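Local coordinates for SnoaL-like domain-containing protein (Burkholderia thailandensis E264, PDB 3EC9), which is of unknown function but adopts the NTF2-like, SnoaL-type cone fold, whose curved sheet and helices commonly enclose a pocket for small molecules, at residues A35-A38 and P39-W43; R63-F66 and R67-E71. All coordinates share one frame; numbering follows the deposited sequence.

Interaction 1 (A35-A38 and P39-W43); sequences ADIA and PAIEW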
ATOM      1  N   ALA B  35       3.149  22.734  -4.185  1.00 12.14           N
ATOM      2  CA  ALA B  35       4.196  23.759  -3.900  1.00 11.48           C
ATOM      3  C   ALA B  35       5.592  23.142  -3.750  1.00 14.15           C
ATOM      4  O   ALA B  35       6.600  23.788  -4.142  1.00 17.10           O
ATOM      5  CB  ALA B  35       3.863  24.566  -2.666  1.00 12.49           C
ATOM      6  N   ASP B  36       5.670  21.930  -3.159  1.00 13.41           N
ATOM      7  CA  ASP B  36       6.959  21.310  -2.867  1.00 12.68           C
ATOM      8  C   ASP B  36       7.296  20.162  -3.834  1.00 12.91           C
ATOM      9  O   ASP B  36       8.249  19.409  -3.602  1.00 12.69           O
ATOM     10  CB  ASP B  36       7.035  20.821  -1.422  1.00 14.19           C
ATOM     11  CG  ASP B  36       6.871  21.950  -0.431  1.00 14.80           C
ATOM     12  OD1 ASP B  36       7.599  22.986  -0.564  1.00 14.82           O
ATOM     13  OD2 ASP B  36       6.016  21.812   0.461  1.00 16.64           O
ATOM     14  N   ILE B  37       6.527  20.046  -4.920  1.00 11.58           N
ATOM     15  CA  ILE B  37       6.778  19.020  -5.917  1.00 11.44           C
ATOM     16  C   ILE B  37       8.035  19.367  -6.712  1.00 13.17           C
ATOM     17  O   ILE B  37       8.140  20.458  -7.293  1.00 15.35           O
ATOM     18  CB  ILE B  37       5.552  18.857  -6.837  1.00 13.48           C
ATOM     19  CG1 ILE B  37       4.360  18.336  -6.042  1.00 14.33           C
ATOM     20  CG2 ILE B  37       5.787  17.878  -7.996  1.00 12.63           C
ATOM     21  CD1 ILE B  37       4.404  16.846  -5.539  1.00 13.87           C
ATOM     22  N   ALA B  38       8.962  18.414  -6.779  1.00 13.64           N
ATOM     23  CA  ALA B  38      10.221  18.642  -7.519  1.00 15.92           C
ATOM     24  C   ALA B  38       9.982  18.618  -9.020  1.00 16.73           C
ATOM     25  O   ALA B  38       9.072  17.945  -9.537  1.00 14.24           O
ATOM     26  CB  ALA B  38      11.238  17.590  -7.169  1.00 13.46           C
ATOM     27  N   PRO B  39      10.795  19.379  -9.756  1.00 19.18           N
ATOM     28  CA  PRO B  39      10.831  19.254 -11.208  1.00 20.21           C
ATOM     29  C   PRO B  39      10.993  17.799 -11.650  1.00 16.53           C
ATOM     30  O   PRO B  39      10.418  17.374 -12.651  1.00 21.27           O
ATOM     31  CB  PRO B  39      12.095  20.015 -11.571  1.00 19.26           C
ATOM     32  CG  PRO B  39      12.192  21.086 -10.536  1.00 21.59           C
ATOM     33  CD  PRO B  39      11.703  20.437  -9.258  1.00 21.02           C
ATOM     34  N   ALA B  40      11.788  17.050 -10.898  1.00 17.77           N
ATOM     35  CA  ALA B  40      12.121  15.673 -11.231  1.00 21.36           C
ATOM     36  C   ALA B  40      11.101  14.668 -10.640  1.00 17.88           C
ATOM     37  O   ALA B  40      11.368  13.486 -10.601  1.00 16.18           O
ATOM     38  CB  ALA B  40      13.523  15.366 -10.707  1.00 24.42           C
ATOM     39  N   ILE B  41       9.931  15.146 -10.232  1.00 14.51           N
ATOM     40  CA  ILE B  41       8.911  14.275  -9.617  1.00 11.71           C
ATOM     41  C   ILE B  41       8.604  13.004 -10.434  1.00 12.17           C
ATOM     42  O   ILE B  41       8.446  13.081 -11.642  1.00 14.23           O
ATOM     43  CB  ILE B  41       7.558  15.057  -9.418  1.00 15.15           C
ATOM     44  CG1 ILE B  41       6.525  14.249  -8.621  1.00 14.60           C
ATOM     45  CG2 ILE B  41       6.986  15.488 -10.762  1.00 14.60           C
ATOM     46  CD1 ILE B  41       6.991  13.853  -7.248  1.00 12.76           C
ATOM     47  N   GLU B  42       8.483  11.858  -9.751  1.00 10.27           N
ATOM     48  CA  GLU B  42       7.851  10.654 -10.279  1.00 12.24           C
ATOM     49  C   GLU B  42       6.690  10.298  -9.345  1.00 13.04           C
ATOM     50  O   GLU B  42       6.908   9.925  -8.201  1.00 11.53           O
ATOM     51  CB  GLU B  42       8.882   9.529 -10.398  1.00 15.40           C
ATOM     52  CG  GLU B  42       9.998   9.887 -11.376  1.00 19.11           C
ATOM     53  CD  GLU B  42      11.029   8.785 -11.567  1.00 28.81           C
ATOM     54  OE1 GLU B  42      10.822   7.651 -11.068  1.00 37.22           O
ATOM     55  OE2 GLU B  42      12.052   9.070 -12.236  1.00 44.21           O
ATOM     56  N   TRP B  43       5.471  10.481  -9.829  1.00 11.30           N
ATOM     57  CA  TRP B  43       4.252  10.273  -9.055  1.00 10.33           C
ATOM     58  C   TRP B  43       3.480   9.123  -9.716  1.00 10.36           C
ATOM     59  O   TRP B  43       2.956   9.248 -10.831  1.00 11.98           O
ATOM     60  CB  TRP B  43       3.453  11.562  -9.061  1.00 11.93           C
ATOM     61  CG  TRP B  43       2.157  11.517  -8.381  1.00 13.19           C
ATOM     62  CD1 TRP B  43       1.050  10.747  -8.724  1.00 11.49           C
ATOM     63  CD2 TRP B  43       1.750  12.299  -7.255  1.00 10.89           C
ATOM     64  NE1 TRP B  43       0.008  11.014  -7.892  1.00 12.58           N
ATOM     65  CE2 TRP B  43       0.392  11.972  -6.987  1.00 10.71           C
ATOM     66  CE3 TRP B  43       2.379  13.275  -6.471  1.00 10.28           C
ATOM     67  CZ2 TRP B  43      -0.340  12.557  -5.934  1.00  9.89           C
ATOM     68  CZ3 TRP B  43       1.636  13.844  -5.392  1.00  9.62           C
ATOM     69  CH2 TRP B  43       0.296  13.477  -5.154  1.00 10.40           C
TER

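Interaction 2 (R63-F66 and R67-E71); sequences RNVF and RRLGE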
ATOM      1  N   ARG B  63      -3.707  17.615 -13.816  1.00 10.52           N
ATOM      2  CA  ARG B  63      -4.630  17.297 -14.922  1.00 12.13           C
ATOM      3  C   ARG B  63      -5.039  15.831 -14.978  1.00 14.70           C
ATOM      4  O   ARG B  63      -6.188  15.524 -15.158  1.00 15.67           O
ATOM      5  CB  ARG B  63      -4.036  17.694 -16.273  1.00 14.11           C
ATOM      6  CG  ARG B  63      -4.069  19.201 -16.593  1.00 15.08           C
ATOM      7  CD  ARG B  63      -3.656  19.486 -18.046  1.00 16.29           C
ATOM      8  NE  ARG B  63      -2.326  18.969 -18.273  1.00 15.25           N
ATOM      9  CZ  ARG B  63      -2.031  17.778 -18.785  1.00 18.36           C
ATOM     10  NH1 ARG B  63      -2.966  16.964 -19.327  1.00 18.59           N
ATOM     11  NH2 ARG B  63      -0.749  17.418 -18.794  1.00 21.33           N
ATOM     12  N   ASN B  64      -4.084  14.920 -14.882  1.00 13.44           N
ATOM     13  CA  ASN B  64      -4.363  13.501 -15.162  1.00 11.62           C
ATOM     14  C   ASN B  64      -4.731  12.674 -13.933  1.00 13.45           C
ATOM     15  O   ASN B  64      -5.170  11.527 -14.055  1.00 15.73           O
ATOM     16  CB  ASN B  64      -3.185  12.856 -15.896  1.00 11.15           C
ATOM     17  CG  ASN B  64      -2.756  13.632 -17.173  1.00 11.17           C
ATOM     18  OD1 ASN B  64      -3.601  14.226 -17.881  1.00 16.87           O
ATOM     19  ND2 ASN B  64      -1.433  13.625 -17.471  1.00 15.65           N
ATOM     20  N   VAL B  65      -4.536  13.238 -12.744  1.00 11.97           N
ATOM     21  CA  VAL B  65      -4.936  12.565 -11.506  1.00  9.85           C
ATOM     22  C   VAL B  65      -6.065  13.344 -10.824  1.00 11.51           C
ATOM     23  O   VAL B  65      -7.199  12.921 -10.846  1.00 13.31           O
ATOM     24  CB  VAL B  65      -3.754  12.322 -10.548  1.00 11.44           C
ATOM     25  CG1 VAL B  65      -4.208  11.517  -9.288  1.00 13.25           C
ATOM     26  CG2 VAL B  65      -2.589  11.622 -11.272  1.00 11.25           C
ATOM     27  N   PHE B  66      -5.759  14.502 -10.242  1.00 12.94           N
ATOM     28  CA  PHE B  66      -6.750  15.164  -9.401  1.00 12.60           C
ATOM     29  C   PHE B  66      -7.944  15.687 -10.173  1.00 13.22           C
ATOM     30  O   PHE B  66      -9.055  15.531  -9.742  1.00 12.22           O
ATOM     31  CB  PHE B  66      -6.097  16.270  -8.600  1.00 11.97           C
ATOM     32  CG  PHE B  66      -5.173  15.739  -7.546  1.00 11.34           C
ATOM     33  CD1 PHE B  66      -5.692  15.247  -6.349  1.00 17.70           C
ATOM     34  CD2 PHE B  66      -3.805  15.696  -7.748  1.00 17.40           C
ATOM     35  CE1 PHE B  66      -4.851  14.736  -5.376  1.00 21.96           C
ATOM     36  CE2 PHE B  66      -2.962  15.189  -6.772  1.00 15.17           C
ATOM     37  CZ  PHE B  66      -3.494  14.704  -5.588  1.00 17.53           C
ATOM     38  N   ARG B  67      -7.708  16.311 -11.324  1.00 11.69           N
ATOM     39  CA  ARG B  67      -8.836  16.790 -12.142  1.00 11.82           C
ATOM     40  C   ARG B  67      -9.756  15.623 -12.534  1.00 14.57           C
ATOM     41  O   ARG B  67     -10.963  15.740 -12.476  1.00 13.26           O
ATOM     42  CB  ARG B  67      -8.342  17.533 -13.381  1.00 14.32           C
ATOM     43  CG  ARG B  67      -9.479  17.908 -14.349  1.00 15.88           C
ATOM     44  CD  ARG B  67      -8.974  18.649 -15.592  1.00 15.68           C
ATOM     45  NE  ARG B  67      -8.175  17.747 -16.423  1.00 14.85           N
ATOM     46  CZ  ARG B  67      -7.750  18.030 -17.641  1.00 14.57           C
ATOM     47  NH1 ARG B  67      -7.957  19.213 -18.156  1.00 18.73           N
ATOM     48  NH2 ARG B  67      -7.049  17.129 -18.294  1.00 18.16           N
ATOM     49  N   ARG B  68      -9.173  14.501 -12.976  1.00 14.53           N
ATOM     50  CA  ARG B  68      -9.950  13.350 -13.414  1.00 15.92           C
ATOM     51  C   ARG B  68     -10.767  12.794 -12.247  1.00 15.09           C
ATOM     52  O   ARG B  68     -11.944  12.417 -12.427  1.00 17.25           O
ATOM     53  CB  ARG B  68      -9.019  12.289 -14.021  1.00 16.49           C
ATOM     54  CG  ARG B  68      -9.723  11.119 -14.501  1.00 19.86           C
ATOM     55  CD  ARG B  68      -8.805  10.127 -15.227  1.00 12.98           C
ATOM     56  NE  ARG B  68      -9.507   8.859 -15.371  1.00 16.94           N
ATOM     57  CZ  ARG B  68      -8.987   7.766 -15.882  1.00 20.57           C
ATOM     58  NH1 ARG B  68      -7.739   7.766 -16.316  1.00 14.39           N
ATOM     59  NH2 ARG B  68      -9.741   6.691 -16.011  1.00 23.91           N
ATOM     60  N   LEU B  69     -10.175  12.757 -11.057  1.00 13.26           N
ATOM     61  CA  LEU B  69     -10.908  12.280  -9.887  1.00 16.60           C
ATOM     62  C   LEU B  69     -12.161  13.136  -9.664  1.00 18.48           C
ATOM     63  O   LEU B  69     -13.247  12.580  -9.407  1.00 18.45           O
ATOM     64  CB  LEU B  69     -10.034  12.203  -8.613  1.00 18.43           C
ATOM     65  CG  LEU B  69      -9.017  11.053  -8.510  1.00 15.64           C
ATOM     66  CD1 LEU B  69      -8.052  11.216  -7.318  1.00 15.86           C
ATOM     67  CD2 LEU B  69      -9.760   9.734  -8.480  1.00 20.29           C
ATOM     68  N   GLY B  70     -12.004  14.463  -9.757  1.00 17.11           N
ATOM     69  CA  GLY B  70     -13.116  15.418  -9.572  1.00 15.11           C
ATOM     70  C   GLY B  70     -14.174  15.257 -10.617  1.00 14.72           C
ATOM     71  O   GLY B  70     -15.374  15.418 -10.322  1.00 18.61           O
ATOM     72  N   GLU B  71     -13.769  14.937 -11.835  1.00 14.45           N
ATOM     73  CA  GLU B  71     -14.727  14.777 -12.938  1.00 12.82           C
ATOM     74  C   GLU B  71     -15.514  13.464 -12.846  1.00 16.16           C
ATOM     75  O   GLU B  71     -16.675  13.409 -13.268  1.00 16.65           O
ATOM     76  CB  GLU B  71     -14.038  14.825 -14.293  1.00 15.75           C
ATOM     77  CG  GLU B  71     -13.429  16.191 -14.569  1.00 16.86           C
ATOM     78  CD  GLU B  71     -12.617  16.252 -15.832  1.00 14.71           C
ATOM     79  OE1 GLU B  71     -12.053  15.221 -16.244  1.00 15.12           O
ATOM     80  OE2 GLU B  71     -12.534  17.378 -16.379  1.00 17.85           O
TER
HETATM   81  O   HOH W   1      -5.417   9.509 -15.832  1.00 16.01           O
HETATM   82  O   HOH W   2      -6.195  13.913 -18.380  1.00 22.23           O

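Interaction 1 (A35-A38 and P39-W43)
I37 and I41 pack against each other across a type I beta turn running from A38 to I41. CG2 of I37 approaches CB of I41 at 3.6 Å, so the I37 methyl sits at the branch point of I41, with both of its arms close by. In I41 the CG1 arm is anti to the backbone N (chi1 -173°), which sets CG1 at 3.8 Å from the I37 CG2 methyl. The turn is closed by one hydrogen bond, I41 N to A38 O, 3.0 Å long, with the donor well above the carbonyl plane. Packing is looser farther along, where CD1 of I37 comes obliquely to CZ3 of W43 at 4.1 Å. On the solvent side P39 and A40 form the exposed corner: the CB of A40 points away from 35-38, whereas the P39 ring still packs through CD on A38 CB (3.6 Å). The indole NE1 of W43 is bonded to E45, and its ring stacks on F125. The corner joins strand 37-38 to strand 41-45: A38 and E42 bond through their backbones to strand 121-129, W43 bonds to Y55, and I61 of helix 58-72 covers I41 and W43.

Interaction 2 (R63-F66 and R67-E71)
The backbone here is one continuous helical run in which V65 O accepts L69 N at 3.0 Å and F66 O accepts G70 N, while a wider pi-type turn spans 63-66. This is part of helix 58-72 of the NTF2-like fold. The wider turn coincides with a side-chain bond: R67 NE donates to R63 O at 3.2 Å, with an N-H...O angle of 145° and the carbonyl oxygen somewhat out of the guanidinium plane. A bend at chi3 (68°) folds R67 back along the helix to reach that carbonyl, and CB of R63 lies over one face of its guanidinium, 3.7 Å from NH2. The two arginines run side by side in the same direction, but their guanidinium planes are nearly perpendicular, 84° apart. NH1 of R63 stays 4.2 Å from NH2 of R67, a like-charge approach probably eased by the salt bridge of R63 to D59. R68 behaves differently. Its chain is extended from CG to NE, and NE forms a salt bridge with E72. On the buried side V65 and L69 meet loosely, CG1 to CD1, and L69 continues onto F49 while V65 rests on Y55; farther along, G70 O takes a hydrogen bond from R101 NH2, and E71 O a weak one from R101 NE. N64 is tied to R67 and R68 by separate waters: one donates to N64 OD1 and is held only weakly by R67 NH2, and the other donates to N64 O at 2.7 Å and accepts from R68 NH1 at 2.9 Å.

Interactions 1 and 2 lie in series along the chain, their centres about 17 Å apart, and they meet directly where CZ2 of W43 packs on CE2 of F66 at 3.8 Å. Interaction 1 is mostly buried and apolar, joining two short strands at a corner with one backbone bond. Interaction 2 stays within a single helix and is more divided, with V65 and L69 buried while the arginines lie toward solvent, held by charge, carbonyl and water contacts. Helix 58-72 links the two, because its I61 covers the strand corner. Glycerol beside W43 and F66, and acetate beside W43 and V65, probably come from the crystallisation liquor but may mark a pocket bordered by these residues.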